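Local coordinates for macrolide export ATP-binding/permease protein MacB (Actinobacillus actinomycetemcomitans, PDB 3FTJ) that probably drives macrolide efflux as the ABC-transporter part of the tripartite MacAB-TdeA system, this chain being its periplasmic region, at residues E79-F82 with D83-L87; R93-T96 with E97-D101; T162-N165 with K166-G170. All blocks are in the same frame, centred on the assembly; numbering follows the deposited sequence.

Contact 1: E79-F82 with D83-L87; sequences EQYF and DVEGL
Glu85 folds back over the ring of Tyr81, four residues earlier on the short helix 81-85. Its CB starts 3.3 Å from Tyr81 O, the carbonyl that also takes the Glu85 backbone N-H. The next carbon, CG, is set beside the backbone N (chi1 -68°) and so lies over one face of the ring, 3.7 Å from its centroid and displaced toward CZ, a CH-pi contact. A bend at chi2 (-77°) then carries the carboxylate out over the hydroxyl end of the ring, the two planes 25° apart. CD passes 4.1 Å from Tyr81 OH, and at the tip OE2 is bonded to Gln144 beyond the helix. Leu87 CD2 rests against both rings, 4.0 Å from Tyr81 CE1 and at the edge of Phe82. Ahead of the helix, a water donates to Glu79 O and accepts from Asp83 N, bridging the first turn. Val84 N bonds to Gln80 O at 3.1 Å. At the far end Leu87 N reaches back to Phe82 O at 2.9 Å and Gly86 N to Asp83 O at 3.2 Å, with Gly86 at positive phi. This is a Schellman motif, a common C-terminal cap of alpha-helices, here ending helix 81-85.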
ATOM      1  N   GLU A  79      -1.109  -8.150  -3.765  1.00 25.47           N
ATOM      2  CA  GLU A  79      -0.723  -9.396  -3.091  1.00 23.09           C
ATOM      3  C   GLU A  79       0.566  -9.305  -2.260  1.00 22.40           C
ATOM      4  O   GLU A  79       0.633  -9.851  -1.166  1.00 24.15           O
ATOM      5  CB  GLU A  79      -0.602 -10.523  -4.121  1.00 25.21           C
ATOM      6  CG  GLU A  79       0.066 -11.781  -3.596  1.00 33.29           C
ATOM      7  CD  GLU A  79      -0.075 -12.942  -4.559  1.00 37.76           C
ATOM      8  OE1 GLU A  79      -0.123 -12.690  -5.785  1.00 36.35           O
ATOM      9  OE2 GLU A  79      -0.151 -14.102  -4.091  1.00 37.73           O
ATOM     10  N   GLN A  80       1.579  -8.609  -2.776  1.00 24.14           N
ATOM     11  CA  GLN A  80       2.877  -8.509  -2.096  1.00 23.65           C
ATOM     12  C   GLN A  80       2.920  -7.458  -0.993  1.00 26.29           C
ATOM     13  O   GLN A  80       3.970  -7.239  -0.378  1.00 25.15           O
ATOM     14  CB  GLN A  80       4.011  -8.230  -3.099  1.00 26.95           C
ATOM     15  CG  GLN A  80       4.214  -9.307  -4.162  1.00 25.34           C
ATOM     16  CD  GLN A  80       4.252 -10.708  -3.568  1.00 33.00           C
ATOM     17  OE1 GLN A  80       4.958 -10.967  -2.594  1.00 31.34           O
ATOM     18  NE2 GLN A  80       3.479 -11.618  -4.154  1.00 36.71           N
ATOM     19  N   TYR A  81       1.792  -6.803  -0.735  1.00 23.68           N
ATOM     20  CA  TYR A  81       1.778  -5.710   0.231  1.00 25.58           C
ATOM     21  C   TYR A  81       2.294  -6.126   1.609  1.00 26.07           C
ATOM     22  O   TYR A  81       3.109  -5.429   2.209  1.00 27.75           O
ATOM     23  CB  TYR A  81       0.382  -5.089   0.361  1.00 25.13           C
ATOM     24  CG  TYR A  81       0.331  -3.958   1.364  1.00 24.31           C
ATOM     25  CD1 TYR A  81      -0.006  -4.195   2.681  1.00 25.18           C
ATOM     26  CD2 TYR A  81       0.642  -2.653   0.991  1.00 25.88           C
ATOM     27  CE1 TYR A  81      -0.045  -3.169   3.608  1.00 29.40           C
ATOM     28  CE2 TYR A  81       0.602  -1.619   1.909  1.00 29.94           C
ATOM     29  CZ  TYR A  81       0.259  -1.885   3.220  1.00 31.00           C
ATOM     30  OH  TYR A  81       0.218  -0.873   4.154  1.00 33.65           O
ATOM     31  N   PHE A  82       1.821  -7.257   2.115  1.00 23.18           N
ATOM     32  CA  PHE A  82       2.149  -7.652   3.482  1.00 29.69           C
ATOM     33  C   PHE A  82       3.628  -7.972   3.650  1.00 31.65           C
ATOM     34  O   PHE A  82       4.238  -7.619   4.661  1.00 32.52           O
ATOM     35  CB  PHE A  82       1.278  -8.827   3.918  1.00 30.03           C
ATOM     36  CG  PHE A  82      -0.187  -8.575   3.735  1.00 24.59           C
ATOM     37  CD1 PHE A  82      -0.882  -7.792   4.637  1.00 26.59           C
ATOM     38  CD2 PHE A  82      -0.857  -9.095   2.643  1.00 24.40           C
ATOM     39  CE1 PHE A  82      -2.236  -7.551   4.469  1.00 26.28           C
ATOM     40  CE2 PHE A  82      -2.206  -8.854   2.471  1.00 26.63           C
ATOM     41  CZ  PHE A  82      -2.893  -8.076   3.386  1.00 20.54           C
ATOM     42  N   ASP A  83       4.202  -8.624   2.647  1.00 27.96           N
ATOM     43  CA  ASP A  83       5.615  -8.965   2.674  1.00 32.86           C
ATOM     44  C   ASP A  83       6.506  -7.721   2.665  1.00 30.83           C
ATOM     45  O   ASP A  83       7.414  -7.589   3.483  1.00 34.01           O
ATOM     46  CB  ASP A  83       5.963  -9.873   1.491  1.00 36.65           C
ATOM     47  CG  ASP A  83       7.439 -10.254   1.463  1.00 39.66           C
ATOM     48  OD1 ASP A  83       8.008 -10.515   2.550  1.00 39.42           O
ATOM     49  OD2 ASP A  83       8.022 -10.287   0.354  1.00 37.94           O
ATOM     50  N   VAL A  84       6.236  -6.808   1.741  1.00 32.52           N
ATOM     51  CA  VAL A  84       7.082  -5.634   1.565  1.00 31.91           C
ATOM     52  C   VAL A  84       6.950  -4.647   2.722  1.00 32.49           C
ATOM     53  O   VAL A  84       7.871  -3.884   3.010  1.00 34.59           O
ATOM     54  CB  VAL A  84       6.776  -4.927   0.231  1.00 31.74           C
ATOM     55  CG1 VAL A  84       7.589  -3.654   0.102  1.00 38.72           C
ATOM     56  CG2 VAL A  84       7.063  -5.864  -0.929  1.00 32.31           C
ATOM     57  N   GLU A  85       5.809  -4.671   3.398  1.00 32.11           N
ATOM     58  CA  GLU A  85       5.597  -3.762   4.522  1.00 35.29           C
ATOM     59  C   GLU A  85       5.999  -4.406   5.843  1.00 34.12           C
ATOM     60  O   GLU A  85       5.973  -3.761   6.893  1.00 36.70           O
ATOM     61  CB  GLU A  85       4.139  -3.307   4.576  1.00 35.12           C
ATOM     62  CG  GLU A  85       3.737  -2.404   3.425  1.00 35.85           C
ATOM     63  CD  GLU A  85       4.241  -0.989   3.602  1.00 39.32           C
ATOM     64  OE1 GLU A  85       4.292  -0.256   2.596  1.00 46.20           O
ATOM     65  OE2 GLU A  85       4.587  -0.607   4.745  1.00 38.18           O
ATOM     66  N   GLY A  86       6.355  -5.683   5.786  1.00 30.77           N
ATOM     67  CA  GLY A  86       6.742  -6.425   6.973  1.00 32.50           C
ATOM     68  C   GLY A  86       5.620  -6.680   7.961  1.00 36.29           C
ATOM     69  O   GLY A  86       5.824  -6.603   9.175  1.00 40.74           O
ATOM     70  N   LEU A  87       4.429  -6.982   7.453  1.00 32.29           N
ATOM     71  CA  LEU A  87       3.312  -7.324   8.320  1.00 30.52           C
ATOM     72  C   LEU A  87       3.243  -8.842   8.384  1.00 34.87           C
ATOM     73  O   LEU A  87       3.085  -9.494   7.354  1.00 35.03           O
ATOM     74  CB  LEU A  87       1.993  -6.748   7.785  1.00 33.72           C
ATOM     75  CG  LEU A  87       1.758  -5.238   7.902  1.00 33.02           C
ATOM     76  CD1 LEU A  87       2.898  -4.490   7.270  1.00 38.39           C
ATOM     77  CD2 LEU A  87       0.454  -4.818   7.254  1.00 31.61           C
TER
HETATM   78  O   HOH W   1       2.468 -10.202   0.886  1.00 27.30           O

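Contact 2: R93-T96 with E97-D101; sequences RLLT and EDDVD
Arg93 meets the carboxylate of Asp99 end-on, six residues further along the chain. Its side chain runs extended from CG to NE, and the guanidinium and carboxylate are nearly coplanar, 17° apart. NH1 bonds to Asp99 OD2 at 2.8 Å and NH2 to Asp99 OD1 at 3.2 Å, each using the oxygen's syn lone pair, so this two-point salt bridge fixes the rotation of both groups. Leu94 turns its side chain away, but its carbonyl O takes a weak bond from Arg93 NH1. Leu95 lays CD1 across the Asp99 side chain, 4.0 Å from its CB. Thr96 is the N-cap of helix 97-102. Its backbone N donates to Asp99 OD2 at 2.9 Å, approaching on the anti side and somewhat out of the carboxylate plane. With chi1 at 58°, OG1 faces the helix start and accepts from Asp99 N at 3.3 Å, completing a capping box. OD2 thus accepts from both Arg93 NH1 and Thr96 N, which probably favours the charged carboxylate. Thr96 O then receives Val100 N, starting the helical ladder. Around this junction, Arg93 pairs through its backbone with Ile138 of strand 133-141; Leu95 packs on Val106 and Val108 of strand 106-110, Asp99 and Val100 lie against Pro159 at the end of strand 155-159, and Val100 O accepts from Ser161 OG at the start of helix 160-168.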
ATOM      1  N   ARG A  93      -5.371 -16.501   6.635  1.00 26.20           N
ATOM      2  CA  ARG A  93      -4.551 -16.435   5.430  1.00 26.27           C
ATOM      3  C   ARG A  93      -4.444 -15.004   4.890  1.00 30.49           C
ATOM      4  O   ARG A  93      -5.207 -14.119   5.288  1.00 27.43           O
ATOM      5  CB  ARG A  93      -5.122 -17.346   4.346  1.00 26.68           C
ATOM      6  CG  ARG A  93      -6.363 -16.781   3.653  1.00 27.83           C
ATOM      7  CD  ARG A  93      -6.866 -17.704   2.556  1.00 26.06           C
ATOM      8  NE  ARG A  93      -8.074 -17.211   1.890  1.00 26.04           N
ATOM      9  CZ  ARG A  93      -8.081 -16.337   0.885  1.00 26.32           C
ATOM     10  NH1 ARG A  93      -6.940 -15.832   0.432  1.00 24.70           N
ATOM     11  NH2 ARG A  93      -9.232 -15.958   0.335  1.00 25.44           N
ATOM     12  N   LEU A  94      -3.492 -14.791   3.983  1.00 26.91           N
ATOM     13  CA  LEU A  94      -3.321 -13.512   3.301  1.00 27.16           C
ATOM     14  C   LEU A  94      -4.006 -13.548   1.937  1.00 26.36           C
ATOM     15  O   LEU A  94      -4.506 -14.596   1.513  1.00 28.79           O
ATOM     16  CB  LEU A  94      -1.833 -13.197   3.105  1.00 26.53           C
ATOM     17  CG  LEU A  94      -0.946 -13.103   4.347  1.00 28.96           C
ATOM     18  CD1 LEU A  94       0.467 -12.708   3.944  1.00 27.42           C
ATOM     19  CD2 LEU A  94      -1.514 -12.111   5.348  1.00 25.27           C
ATOM     20  N   LEU A  95      -4.025 -12.407   1.251  1.00 23.68           N
ATOM     21  CA  LEU A  95      -4.588 -12.346  -0.094  1.00 24.10           C
ATOM     22  C   LEU A  95      -3.766 -13.207  -1.030  1.00 27.22           C
ATOM     23  O   LEU A  95      -2.554 -13.363  -0.840  1.00 25.35           O
ATOM     24  CB  LEU A  95      -4.602 -10.917  -0.646  1.00 25.48           C
ATOM     25  CG  LEU A  95      -5.536  -9.842  -0.084  1.00 27.22           C
ATOM     26  CD1 LEU A  95      -6.974 -10.333  -0.014  1.00 21.93           C
ATOM     27  CD2 LEU A  95      -5.068  -9.413   1.266  1.00 30.90           C
ATOM     28  N   THR A  96      -4.437 -13.740  -2.049  1.00 23.48           N
ATOM     29  CA  THR A  96      -3.800 -14.519  -3.099  1.00 28.17           C
ATOM     30  C   THR A  96      -4.002 -13.836  -4.447  1.00 30.38           C
ATOM     31  O   THR A  96      -4.775 -12.879  -4.569  1.00 25.07           O
ATOM     32  CB  THR A  96      -4.412 -15.928  -3.200  1.00 23.72           C
ATOM     33  OG1 THR A  96      -5.819 -15.819  -3.442  1.00 26.96           O
ATOM     34  CG2 THR A  96      -4.182 -16.712  -1.923  1.00 26.97           C
ATOM     35  N   GLU A  97      -3.314 -14.341  -5.466  1.00 30.08           N
ATOM     36  CA  GLU A  97      -3.477 -13.828  -6.819  1.00 29.07           C
ATOM     37  C   GLU A  97      -4.918 -14.012  -7.268  1.00 27.62           C
ATOM     38  O   GLU A  97      -5.452 -13.204  -8.036  1.00 24.60           O
ATOM     39  CB  GLU A  97      -2.519 -14.542  -7.775  1.00 32.20           C
ATOM     40  CG  GLU A  97      -2.729 -14.215  -9.240  1.00 34.87           C
ATOM     41  CD  GLU A  97      -1.834 -15.048 -10.149  1.00 45.54           C
ATOM     42  OE1 GLU A  97      -0.624 -15.143  -9.862  1.00 49.03           O
ATOM     43  OE2 GLU A  97      -2.340 -15.606 -11.146  1.00 46.03           O
ATOM     44  N   ASP A  98      -5.556 -15.068  -6.772  1.00 24.23           N
ATOM     45  CA  ASP A  98      -6.940 -15.339  -7.133  1.00 29.60           C
ATOM     46  C   ASP A  98      -7.896 -14.294  -6.549  1.00 26.07           C
ATOM     47  O   ASP A  98      -8.885 -13.930  -7.177  1.00 24.50           O
ATOM     48  CB  ASP A  98      -7.349 -16.740  -6.684  1.00 31.14           C
ATOM     49  CG  ASP A  98      -8.824 -17.003  -6.884  1.00 36.00           C
ATOM     50  OD1 ASP A  98      -9.593 -16.880  -5.900  1.00 39.99           O
ATOM     51  OD2 ASP A  98      -9.221 -17.315  -8.029  1.00 40.44           O
ATOM     52  N   ASP A  99      -7.612 -13.833  -5.337  1.00 26.02           N
ATOM     53  CA  ASP A  99      -8.427 -12.778  -4.726  1.00 22.48           C
ATOM     54  C   ASP A  99      -8.341 -11.527  -5.592  1.00 21.31           C
ATOM     55  O   ASP A  99      -9.348 -10.904  -5.922  1.00 21.50           O
ATOM     56  CB  ASP A  99      -7.946 -12.461  -3.315  1.00 19.41           C
ATOM     57  CG  ASP A  99      -8.194 -13.591  -2.338  1.00 20.71           C
ATOM     58  OD1 ASP A  99      -9.306 -14.164  -2.332  1.00 22.86           O
ATOM     59  OD2 ASP A  99      -7.281 -13.890  -1.543  1.00 23.73           O
ATOM     60  N   VAL A 100      -7.121 -11.176  -5.976  1.00 23.70           N
ATOM     61  CA  VAL A 100      -6.895 -10.018  -6.831  1.00 21.29           C
ATOM     62  C   VAL A 100      -7.582 -10.170  -8.185  1.00 25.28           C
ATOM     63  O   VAL A 100      -8.325  -9.285  -8.608  1.00 23.69           O
ATOM     64  CB  VAL A 100      -5.399  -9.784  -7.029  1.00 22.48           C
ATOM     65  CG1 VAL A 100      -5.158  -8.728  -8.104  1.00 22.42           C
ATOM     66  CG2 VAL A 100      -4.745  -9.403  -5.696  1.00 20.70           C
ATOM     67  N   ASP A 101      -7.334 -11.295  -8.860  1.00 24.89           N
ATOM     68  CA  ASP A 101      -7.907 -11.560 -10.179  1.00 22.96           C
ATOM     69  C   ASP A 101      -9.441 -11.559 -10.197  1.00 27.53           C
ATOM     70  O   ASP A 101     -10.056 -11.104 -11.163  1.00 25.87           O
ATOM     71  CB  ASP A 101      -7.399 -12.900 -10.718  1.00 28.14           C
ATOM     72  CG  ASP A 101      -6.006 -12.804 -11.323  1.00 36.75           C
ATOM     73  OD1 ASP A 101      -5.694 -11.777 -11.958  1.00 37.30           O
ATOM     74  OD2 ASP A 101      -5.224 -13.764 -11.167  1.00 38.19           O
TER

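Contact 3: T162-N165 with K166-G170; sequences TVLN and KITGG
Val163 and Ile167 make the close-packed side of the last turn of helix 160-168. Val163 O takes two backbone donors: Thr168 N comes almost head-on to the carbonyl at 2.9 Å, Ile167 N from well off its plane at 2.8 Å. The bond to Thr168 spans five residues and marks a pi-type widening of the turn. Ile167 CB presses to 3.1 Å from the same oxygen, and Val163 CG1, set anti to its backbone N (chi1 172°), touches both Ile167 CB and Thr168 CG2. Leu74 and Phe135 cover this side. Lys166 packs as closely, its CB 3.2 Å from Thr162 O, and its NZ goes on to Ser103 O. Leu164 CD2 meets Thr168 OG1 at 3.6 Å, while that hydroxyl donates to Gly169 O. The solvent side is looser. Exposed Asn165 sends ND2 to Ser103 OG, and a water donates to both its OD1 and Gly170 O. Gly169, with positive phi, gives Leu164 O only a weak bond. The chemistry implies a gradual ending: two N-H groups share Val163 O where the turn widens, the last backbone bond is weak, and one water ties the Asn165 side chain to the chain just past the helix.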
ATOM      1  N   THR A 162     -10.604  -5.194  -5.998  1.00 17.31           N
ATOM      2  CA  THR A 162     -11.884  -5.137  -5.292  1.00 20.01           C
ATOM      3  C   THR A 162     -12.250  -3.721  -4.870  1.00 19.91           C
ATOM      4  O   THR A 162     -13.388  -3.286  -5.033  1.00 19.92           O
ATOM      5  CB  THR A 162     -11.840  -6.001  -4.031  1.00 19.42           C
ATOM      6  OG1 THR A 162     -11.315  -7.290  -4.368  1.00 17.51           O
ATOM      7  CG2 THR A 162     -13.237  -6.162  -3.440  1.00 20.13           C
ATOM      8  N   VAL A 163     -11.276  -2.999  -4.334  1.00 18.23           N
ATOM      9  CA  VAL A 163     -11.521  -1.654  -3.836  1.00 17.79           C
ATOM     10  C   VAL A 163     -11.792  -0.678  -4.980  1.00 21.02           C
ATOM     11  O   VAL A 163     -12.696   0.148  -4.902  1.00 20.37           O
ATOM     12  CB  VAL A 163     -10.359  -1.177  -2.948  1.00 16.48           C
ATOM     13  CG1 VAL A 163     -10.515   0.283  -2.590  1.00 18.65           C
ATOM     14  CG2 VAL A 163     -10.322  -2.010  -1.701  1.00 16.83           C
ATOM     15  N   LEU A 164     -11.024  -0.798  -6.054  1.00 18.56           N
ATOM     16  CA  LEU A 164     -11.206   0.054  -7.214  1.00 20.30           C
ATOM     17  C   LEU A 164     -12.533  -0.274  -7.890  1.00 21.71           C
ATOM     18  O   LEU A 164     -13.303   0.614  -8.214  1.00 22.38           O
ATOM     19  CB  LEU A 164     -10.054  -0.136  -8.212  1.00 17.50           C
ATOM     20  CG  LEU A 164      -8.688   0.434  -7.819  1.00 20.52           C
ATOM     21  CD1 LEU A 164      -7.613  -0.064  -8.762  1.00 16.64           C
ATOM     22  CD2 LEU A 164      -8.724   1.968  -7.789  1.00 17.77           C
ATOM     23  N   ASN A 165     -12.785  -1.558  -8.116  1.00 23.04           N
ATOM     24  CA  ASN A 165     -13.962  -1.973  -8.872  1.00 23.62           C
ATOM     25  C   ASN A 165     -15.268  -1.696  -8.120  1.00 24.03           C
ATOM     26  O   ASN A 165     -16.264  -1.314  -8.722  1.00 26.10           O
ATOM     27  CB  ASN A 165     -13.864  -3.456  -9.263  1.00 24.20           C
ATOM     28  CG  ASN A 165     -12.823  -3.720 -10.358  1.00 29.45           C
ATOM     29  OD1 ASN A 165     -12.515  -2.843 -11.167  1.00 25.95           O
ATOM     30  ND2 ASN A 165     -12.291  -4.943 -10.392  1.00 25.39           N
ATOM     31  N   LYS A 166     -15.250  -1.863  -6.802  1.00 22.74           N
ATOM     32  CA  LYS A 166     -16.480  -1.844  -6.013  1.00 24.87           C
ATOM     33  C   LYS A 166     -16.632  -0.646  -5.076  1.00 26.31           C
ATOM     34  O   LYS A 166     -17.747  -0.302  -4.683  1.00 26.04           O
ATOM     35  CB  LYS A 166     -16.616  -3.151  -5.219  1.00 24.22           C
ATOM     36  CG  LYS A 166     -16.792  -4.391  -6.101  1.00 29.46           C
ATOM     37  CD  LYS A 166     -16.596  -5.676  -5.303  1.00 37.07           C
ATOM     38  CE  LYS A 166     -17.046  -6.912  -6.087  1.00 38.01           C
ATOM     39  NZ  LYS A 166     -16.029  -7.359  -7.078  1.00 36.43           N
ATOM     40  N   ILE A 167     -15.526  -0.011  -4.711  1.00 20.71           N
ATOM     41  CA  ILE A 167     -15.587   1.087  -3.746  1.00 22.46           C
ATOM     42  C   ILE A 167     -15.337   2.461  -4.373  1.00 23.46           C
ATOM     43  O   ILE A 167     -16.237   3.300  -4.433  1.00 20.52           O
ATOM     44  CB  ILE A 167     -14.571   0.900  -2.592  1.00 26.25           C
ATOM     45  CG1 ILE A 167     -14.688  -0.499  -1.972  1.00 25.00           C
ATOM     46  CG2 ILE A 167     -14.777   1.963  -1.535  1.00 24.15           C
ATOM     47  CD1 ILE A 167     -15.964  -0.726  -1.211  1.00 25.27           C
ATOM     48  N   THR A 168     -14.107   2.696  -4.824  1.00 21.04           N
ATOM     49  CA  THR A 168     -13.711   4.022  -5.286  1.00 20.99           C
ATOM     50  C   THR A 168     -14.046   4.258  -6.747  1.00 19.61           C
ATOM     51  O   THR A 168     -14.275   5.396  -7.155  1.00 25.15           O
ATOM     52  CB  THR A 168     -12.196   4.254  -5.107  1.00 24.59           C
ATOM     53  OG1 THR A 168     -11.480   3.532  -6.117  1.00 21.71           O
ATOM     54  CG2 THR A 168     -11.743   3.793  -3.727  1.00 23.52           C
ATOM     55  N   GLY A 169     -14.065   3.187  -7.532  1.00 18.46           N
ATOM     56  CA  GLY A 169     -14.177   3.295  -8.978  1.00 20.97           C
ATOM     57  C   GLY A 169     -12.844   3.670  -9.615  1.00 24.23           C
ATOM     58  O   GLY A 169     -11.914   4.079  -8.924  1.00 21.12           O
ATOM     59  N   GLY A 170     -12.746   3.517 -10.930  1.00 20.96           N
ATOM     60  CA  GLY A 170     -11.565   3.950 -11.654  1.00 22.85           C
ATOM     61  C   GLY A 170     -10.406   2.966 -11.603  1.00 23.62           C
ATOM     62  O   GLY A 170     -10.554   1.848 -11.121  1.00 20.24           O
TER
HETATM   63  O   HOH W   2     -12.516   0.041 -11.760  1.00 25.30           O

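How the contacts relate
From the N terminus the three contacts follow in series, each local; none encloses or crosses another. Contact 1 takes in the whole of helix 81-85 and its C-terminal cap, after strand 67-77. The chain then passes through strand 89-90 into contact 2, which caps the start of helix 97-102. These two touch: Phe82 packs on Leu94 and Leu95, so the first helix rests against the lead-in to the second. Contact 3 comes much later, at the end of helix 160-168 after strand 155-159. Its nearest atoms are about 4 Å from contact 2, and both border Asn104, but contact 1 lies about 10 Å from it at nearest atoms. All three have side chains against strand 133-141 of the mixed sheet.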